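Local coordinates for uncharacterized protein Atu1656 (Agrobacterium tumefaciens, PDB 2OJH) that is of unknown function but belongs to the TolB family and folds as a six-bladed beta-propeller, at residues 211-223 / 232-244. Sequence-based numbering, arbitrary orientation.
Sequences RITDSAYGDWFPH and VFVSYDADVFDHP. With ACY (acetic acid), chain B; ACY (acetic acid), chain C.
The indole of Trp220 meets two aromatic side chains of 232-244, His243 and Tyr236. His243 lies over one face: its CB sits almost on the normal of the six-membered ring, 3.6 Å from that ring's centroid, and its imidazole continues outward as an offset stack, the planes 29° apart. With CG between its backbone N and carbonyl carbon (chi1 54°), His243 turns its ring across the indole instead of away from it. Tyr236 instead presents an edge to the five-membered ring, Trp220 CD1 and Tyr236 CD2 being 3.5 Å apart and the planes at 80°. A water accepts from Trp220 NE1 at 2.8 Å and bonds to Asp242 O, tying the indole to the loop. Phe221, in a left-handed backbone conformation, brings CD2 alongside Val234 CG2 and CZ near His243 CB, completing the aromatic cluster; Gln271 takes the bond from His243 ND1.

Asp219 and Ser235 occupy the other face of the hairpin, where Ser235 OG donates to Asp219 OD1 at 2.6 Å, nearly in line with the C-O bond. Asp219 OD2 accepts from Thr213 OG1, itself bonded by Ile199 N, on its anti lone pair and from Ser215 OG on the syn side, tilted out of the carboxylate plane, so three hydroxyls fix the buried carboxylate and bind the preceding loop to the strand. The Phe233 ring lies beside it, edge toward OD1.

Paired backbone bonds join Gly218 to Tyr236, Trp220 to Val234 and His223 to Val232, with a beta bulge between the last two pairs. Strands 217-224 and 230-237 are the first two of a four-stranded antiparallel sheet, the blade architecture of a TolB-like beta-propeller.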
loop_
_atom_site.group_PDB
_atom_site.type_symbol
_atom_site.label_atom_id
_atom_site.label_comp_id
_atom_site.label_asym_id
_atom_site.label_seq_id
_atom_site.Cartn_x
_atom_site.Cartn_y
_atom_site.Cartn_z
ATOM N N ARG A 211 10.327 2.935 -17.034
ATOM C CA ARG A 211 8.919 3.276 -17.040
ATOM C C ARG A 211 8.100 2.023 -17.318
ATOM O O ARG A 211 8.439 1.241 -18.218
ATOM C CB ARG A 211 8.634 4.339 -18.103
ATOM C CG ARG A 211 7.279 4.985 -17.990
ATOM C CD ARG A 211 7.124 6.026 -19.053
ATOM N NE ARG A 211 5.799 6.636 -19.057
ATOM C CZ ARG A 211 5.453 7.655 -19.840
ATOM N NH1 ARG A 211 6.342 8.210 -20.669
ATOM N NH2 ARG A 211 4.214 8.135 -19.790
ATOM N N ILE A 212 7.010 1.855 -16.569
ATOM C CA ILE A 212 6.135 0.692 -16.726
ATOM C C ILE A 212 4.753 0.994 -17.289
ATOM O O ILE A 212 4.237 0.188 -18.068
ATOM C CB ILE A 212 5.993 -0.085 -15.408
ATOM C CG1 ILE A 212 7.372 -0.598 -14.955
ATOM C CG2 ILE A 212 4.912 -1.177 -15.542
ATOM C CD1 ILE A 212 8.006 -1.681 -15.816
ATOM N N THR A 213 4.136 2.112 -16.902
ATOM C CA THR A 213 2.921 2.556 -17.617
ATOM C C THR A 213 3.179 3.801 -18.462
ATOM O O THR A 213 4.022 4.639 -18.130
ATOM C CB THR A 213 1.709 2.798 -16.688
ATOM O OG1 THR A 213 2.005 3.843 -15.743
ATOM C CG2 THR A 213 1.345 1.542 -15.941
ATOM N N ASP A 214 2.443 3.901 -19.572
ATOM C CA ASP A 214 2.459 5.066 -20.422
ATOM C C ASP A 214 0.988 5.207 -20.780
ATOM O O ASP A 214 0.533 4.591 -21.734
ATOM C CB ASP A 214 3.289 4.766 -21.659
ATOM C CG ASP A 214 3.581 5.996 -22.489
ATOM O OD1 ASP A 214 2.839 7.001 -22.391
ATOM O OD2 ASP A 214 4.570 5.950 -23.246
ATOM N N SER A 215 0.235 5.927 -19.943
ATOM C CA SER A 215 -1.227 5.950 -20.042
ATOM C C SER A 215 -1.741 7.370 -20.091
ATOM O O SER A 215 -0.986 8.314 -19.841
ATOM C CB SER A 215 -1.880 5.230 -18.855
ATOM O OG SER A 215 -1.404 5.733 -17.603
ATOM N N ALA A 216 -3.029 7.509 -20.408
ATOM C CA ALA A 216 -3.736 8.764 -20.231
ATOM C C ALA A 216 -4.262 8.956 -18.801
ATOM O O ALA A 216 -5.166 9.753 -18.580
ATOM C CB ALA A 216 -4.905 8.865 -21.228
ATOM N N TYR A 217 -3.703 8.258 -17.826
ATOM C CA TYR A 217 -4.234 8.369 -16.461
ATOM C C TYR A 217 -3.132 8.693 -15.489
ATOM O O TYR A 217 -1.964 8.677 -15.862
ATOM C CB TYR A 217 -4.877 7.052 -16.016
ATOM C CG TYR A 217 -6.016 6.620 -16.905
ATOM C CD1 TYR A 217 -7.165 7.407 -17.028
ATOM C CD2 TYR A 217 -5.940 5.436 -17.633
ATOM C CE1 TYR A 217 -8.205 7.024 -17.847
ATOM C CE2 TYR A 217 -6.995 5.035 -18.465
ATOM C CZ TYR A 217 -8.120 5.840 -18.560
ATOM O OH TYR A 217 -9.169 5.481 -19.389
ATOM N N GLY A 218 -3.516 9.018 -14.254
ATOM C CA GLY A 218 -2.571 9.038 -13.128
ATOM C C GLY A 218 -2.665 7.703 -12.392
ATOM O O GLY A 218 -3.722 7.342 -11.867
ATOM N N ASP A 219 -1.542 6.991 -12.321
ATOM C CA ASP A 219 -1.538 5.582 -11.976
ATOM C C ASP A 219 -0.903 5.578 -10.623
ATOM O O ASP A 219 0.139 6.215 -10.433
ATOM C CB ASP A 219 -0.701 4.795 -13.014
ATOM C CG ASP A 219 -1.358 4.732 -14.399
ATOM O OD1 ASP A 219 -2.596 4.779 -14.467
ATOM O OD2 ASP A 219 -0.643 4.589 -15.415
ATOM N N TRP A 220 -1.525 4.875 -9.663
ATOM C CA TRP A 220 -1.159 5.028 -8.274
ATOM C C TRP A 220 -1.183 3.660 -7.587
ATOM O O TRP A 220 -1.844 2.722 -8.051
ATOM C CB TRP A 220 -2.193 5.948 -7.596
ATOM C CG TRP A 220 -1.932 7.454 -7.763
ATOM C CD1 TRP A 220 -2.344 8.277 -8.785
ATOM C CD2 TRP A 220 -1.204 8.265 -6.854
ATOM N NE1 TRP A 220 -1.899 9.582 -8.545
ATOM C CE2 TRP A 220 -1.182 9.570 -7.359
ATOM C CE3 TRP A 220 -0.529 7.991 -5.640
ATOM C CZ2 TRP A 220 -0.520 10.613 -6.695
ATOM C CZ3 TRP A 220 0.124 9.025 -4.996
ATOM C CH2 TRP A 220 0.111 10.316 -5.512
ATOM N N PHE A 221 -0.489 3.538 -6.473
ATOM C CA PHE A 221 -0.594 2.338 -5.664
ATOM C C PHE A 221 -0.243 1.008 -6.367
ATOM O O PHE A 221 -1.022 0.047 -6.272
ATOM C CB PHE A 221 -2.006 2.213 -5.035
ATOM C CG PHE A 221 -2.634 3.524 -4.643
ATOM C CD1 PHE A 221 -2.035 4.354 -3.667
ATOM C CD2 PHE A 221 -3.833 3.923 -5.235
ATOM C CE1 PHE A 221 -2.608 5.604 -3.333
ATOM C CE2 PHE A 221 -4.430 5.164 -4.900
ATOM C CZ PHE A 221 -3.819 6.006 -3.950
ATOM N N PRO A 222 0.927 0.911 -7.040
ATOM C CA PRO A 222 1.295 -0.416 -7.596
ATOM C C PRO A 222 1.599 -1.482 -6.537
ATOM O O PRO A 222 2.382 -1.239 -5.580
ATOM C CB PRO A 222 2.520 -0.091 -8.483
ATOM C CG PRO A 222 3.141 1.143 -7.832
ATOM C CD PRO A 222 1.933 1.947 -7.377
ATOM N N HIS A 223 0.923 -2.639 -6.659
ATOM C CA HIS A 223 1.248 -3.803 -5.870
ATOM C C HIS A 223 1.497 -5.019 -6.763
ATOM O O HIS A 223 0.568 -5.561 -7.342
ATOM C CB HIS A 223 0.148 -4.056 -4.820
ATOM C CG HIS A 223 -0.163 -2.849 -3.990
ATOM N ND1 HIS A 223 0.756 -2.289 -3.131
ATOM C CD2 HIS A 223 -1.271 -2.070 -3.916
ATOM C CE1 HIS A 223 0.215 -1.245 -2.530
ATOM N NE2 HIS A 223 -1.020 -1.096 -2.977
ATOM N N VAL A 232 -1.387 -4.983 -9.685
ATOM C CA VAL A 232 -2.681 -4.282 -9.566
ATOM C C VAL A 232 -2.392 -2.818 -9.169
ATOM O O VAL A 232 -1.405 -2.529 -8.480
ATOM C CB VAL A 232 -3.627 -5.007 -8.521
ATOM C CG1 VAL A 232 -3.090 -4.875 -7.119
ATOM C CG2 VAL A 232 -5.061 -4.484 -8.584
ATOM N N PHE A 233 -3.240 -1.891 -9.598
ATOM C CA PHE A 233 -3.008 -0.482 -9.324
ATOM C C PHE A 233 -4.303 0.262 -9.623
ATOM O O PHE A 233 -5.255 -0.343 -10.118
ATOM C CB PHE A 233 -1.794 0.079 -10.110
ATOM C CG PHE A 233 -1.971 0.095 -11.621
ATOM C CD1 PHE A 233 -1.727 -1.045 -12.360
ATOM C CD2 PHE A 233 -2.297 1.268 -12.291
ATOM C CE1 PHE A 233 -1.858 -1.032 -13.757
ATOM C CE2 PHE A 233 -2.461 1.279 -13.697
ATOM C CZ PHE A 233 -2.242 0.136 -14.405
ATOM N N VAL A 234 -4.368 1.533 -9.238
ATOM C CA VAL A 234 -5.546 2.366 -9.498
ATOM C C VAL A 234 -5.198 3.437 -10.532
ATOM O O VAL A 234 -4.133 4.033 -10.442
ATOM C CB VAL A 234 -5.992 3.075 -8.231
ATOM C CG1 VAL A 234 -7.095 4.101 -8.514
ATOM C CG2 VAL A 234 -6.470 2.061 -7.172
ATOM N N SER A 235 -6.107 3.716 -11.466
ATOM C CA SER A 235 -5.969 4.816 -12.441
ATOM C C SER A 235 -7.020 5.897 -12.181
ATOM O O SER A 235 -8.222 5.621 -12.243
ATOM C CB SER A 235 -6.150 4.312 -13.879
ATOM O OG SER A 235 -4.970 3.661 -14.341
ATOM N N TYR A 236 -6.573 7.115 -11.868
ATOM C CA TYR A 236 -7.472 8.255 -11.743
ATOM C C TYR A 236 -7.584 8.906 -13.109
ATOM O O TYR A 236 -6.712 8.692 -13.940
ATOM C CB TYR A 236 -6.849 9.293 -10.856
ATOM C CG TYR A 236 -6.848 9.021 -9.371
ATOM C CD1 TYR A 236 -7.889 9.481 -8.554
ATOM C CD2 TYR A 236 -5.802 8.362 -8.789
ATOM C CE1 TYR A 236 -7.860 9.273 -7.157
ATOM C CE2 TYR A 236 -5.773 8.142 -7.402
ATOM C CZ TYR A 236 -6.816 8.617 -6.601
ATOM O OH TYR A 236 -6.787 8.427 -5.200
ATOM N N ASP A 237 -8.610 9.723 -13.342
ATOM C CA ASP A 237 -8.595 10.579 -14.527
ATOM C C ASP A 237 -7.342 11.473 -14.523
ATOM O O ASP A 237 -6.779 11.790 -13.465
ATOM C CB ASP A 237 -9.878 11.419 -14.651
ATOM C CG ASP A 237 -11.145 10.563 -14.803
ATOM O OD1 ASP A 237 -11.063 9.332 -15.078
ATOM O OD2 ASP A 237 -12.245 11.136 -14.627
ATOM N N ALA A 238 -6.888 11.804 -15.719
ATOM C CA ALA A 238 -5.673 12.589 -15.963
ATOM C C ALA A 238 -5.728 13.978 -15.339
ATOM O O ALA A 238 -4.721 14.462 -14.817
ATOM C CB ALA A 238 -5.450 12.720 -17.473
ATOM N N ASP A 239 -6.896 14.619 -15.406
ATOM C CA ASP A 239 -7.083 15.947 -14.795
ATOM C C ASP A 239 -7.153 15.979 -13.261
ATOM O O ASP A 239 -7.455 17.015 -12.679
ATOM C CB ASP A 239 -8.308 16.655 -15.400
ATOM C CG ASP A 239 -9.633 15.931 -15.112
ATOM O OD1 ASP A 239 -9.664 14.924 -14.363
ATOM O OD2 ASP A 239 -10.664 16.379 -15.655
ATOM N N VAL A 240 -6.898 14.847 -12.612
ATOM C CA VAL A 240 -6.910 14.773 -11.162
ATOM C C VAL A 240 -5.508 15.097 -10.653
ATOM O O VAL A 240 -4.518 14.704 -11.279
ATOM C CB VAL A 240 -7.333 13.333 -10.671
ATOM C CG1 VAL A 240 -7.132 13.176 -9.202
ATOM C CG2 VAL A 240 -8.781 13.033 -11.029
ATOM N N PHE A 241 -5.420 15.785 -9.510
ATOM C CA PHE A 241 -4.140 16.133 -8.913
ATOM C C PHE A 241 -3.949 15.332 -7.654
ATOM O O PHE A 241 -4.843 15.253 -6.819
ATOM C CB PHE A 241 -4.012 17.652 -8.608
ATOM C CG PHE A 241 -2.659 18.041 -8.063
ATOM C CD1 PHE A 241 -1.586 18.264 -8.921
ATOM C CD2 PHE A 241 -2.435 18.115 -6.680
ATOM C CE1 PHE A 241 -0.314 18.577 -8.416
ATOM C CE2 PHE A 241 -1.175 18.435 -6.168
ATOM C CZ PHE A 241 -0.110 18.663 -7.049
ATOM N N ASP A 242 -2.777 14.739 -7.520
ATOM C CA ASP A 242 -2.460 13.934 -6.352
ATOM C C ASP A 242 -3.393 12.692 -6.281
ATOM O O ASP A 242 -3.794 12.165 -7.318
ATOM C CB ASP A 242 -2.585 14.795 -5.112
ATOM C CG ASP A 242 -1.461 14.595 -4.159
ATOM O OD1 ASP A 242 -0.688 13.630 -4.317
ATOM O OD2 ASP A 242 -1.318 15.427 -3.248
ATOM N N HIS A 243 -3.732 12.239 -5.074
ATOM C CA HIS A 243 -4.552 11.015 -4.904
ATOM C C HIS A 243 -5.721 11.187 -3.901
ATOM O O HIS A 243 -5.680 10.682 -2.775
ATOM C CB HIS A 243 -3.667 9.850 -4.481
ATOM C CG HIS A 243 -2.832 10.116 -3.264
ATOM N ND1 HIS A 243 -2.950 9.381 -2.104
ATOM C CD2 HIS A 243 -1.841 11.008 -3.035
ATOM C CE1 HIS A 243 -2.073 9.807 -1.214
ATOM N NE2 HIS A 243 -1.382 10.789 -1.755
ATOM N N PRO A 244 -6.743 11.917 -4.306
ATOM C CA PRO A 244 -7.877 12.239 -3.449
ATOM C C PRO A 244 -8.806 11.043 -3.119
ATOM O O PRO A 244 -8.705 9.956 -3.730
ATOM C CB PRO A 244 -8.666 13.242 -4.305
ATOM C CG PRO A 244 -7.701 13.716 -5.328
ATOM C CD PRO A 244 -6.912 12.512 -5.638
HETATM C C ACY B . 0.344 14.450 -9.240
HETATM O O ACY B . 0.829 14.332 -8.086
HETATM O OXT ACY B . -0.878 14.548 -9.485
HETATM C CH3 ACY B . 1.276 14.472 -10.417
HETATM C C ACY C . 2.096 10.808 0.245
HETATM O O ACY C . 1.451 10.264 1.173
HETATM O OXT ACY C . 1.630 11.096 -0.869
HETATM C CH3 ACY C . 3.533 11.135 0.453
HETATM O O HOH W 1 -2.858 11.863 -9.832
#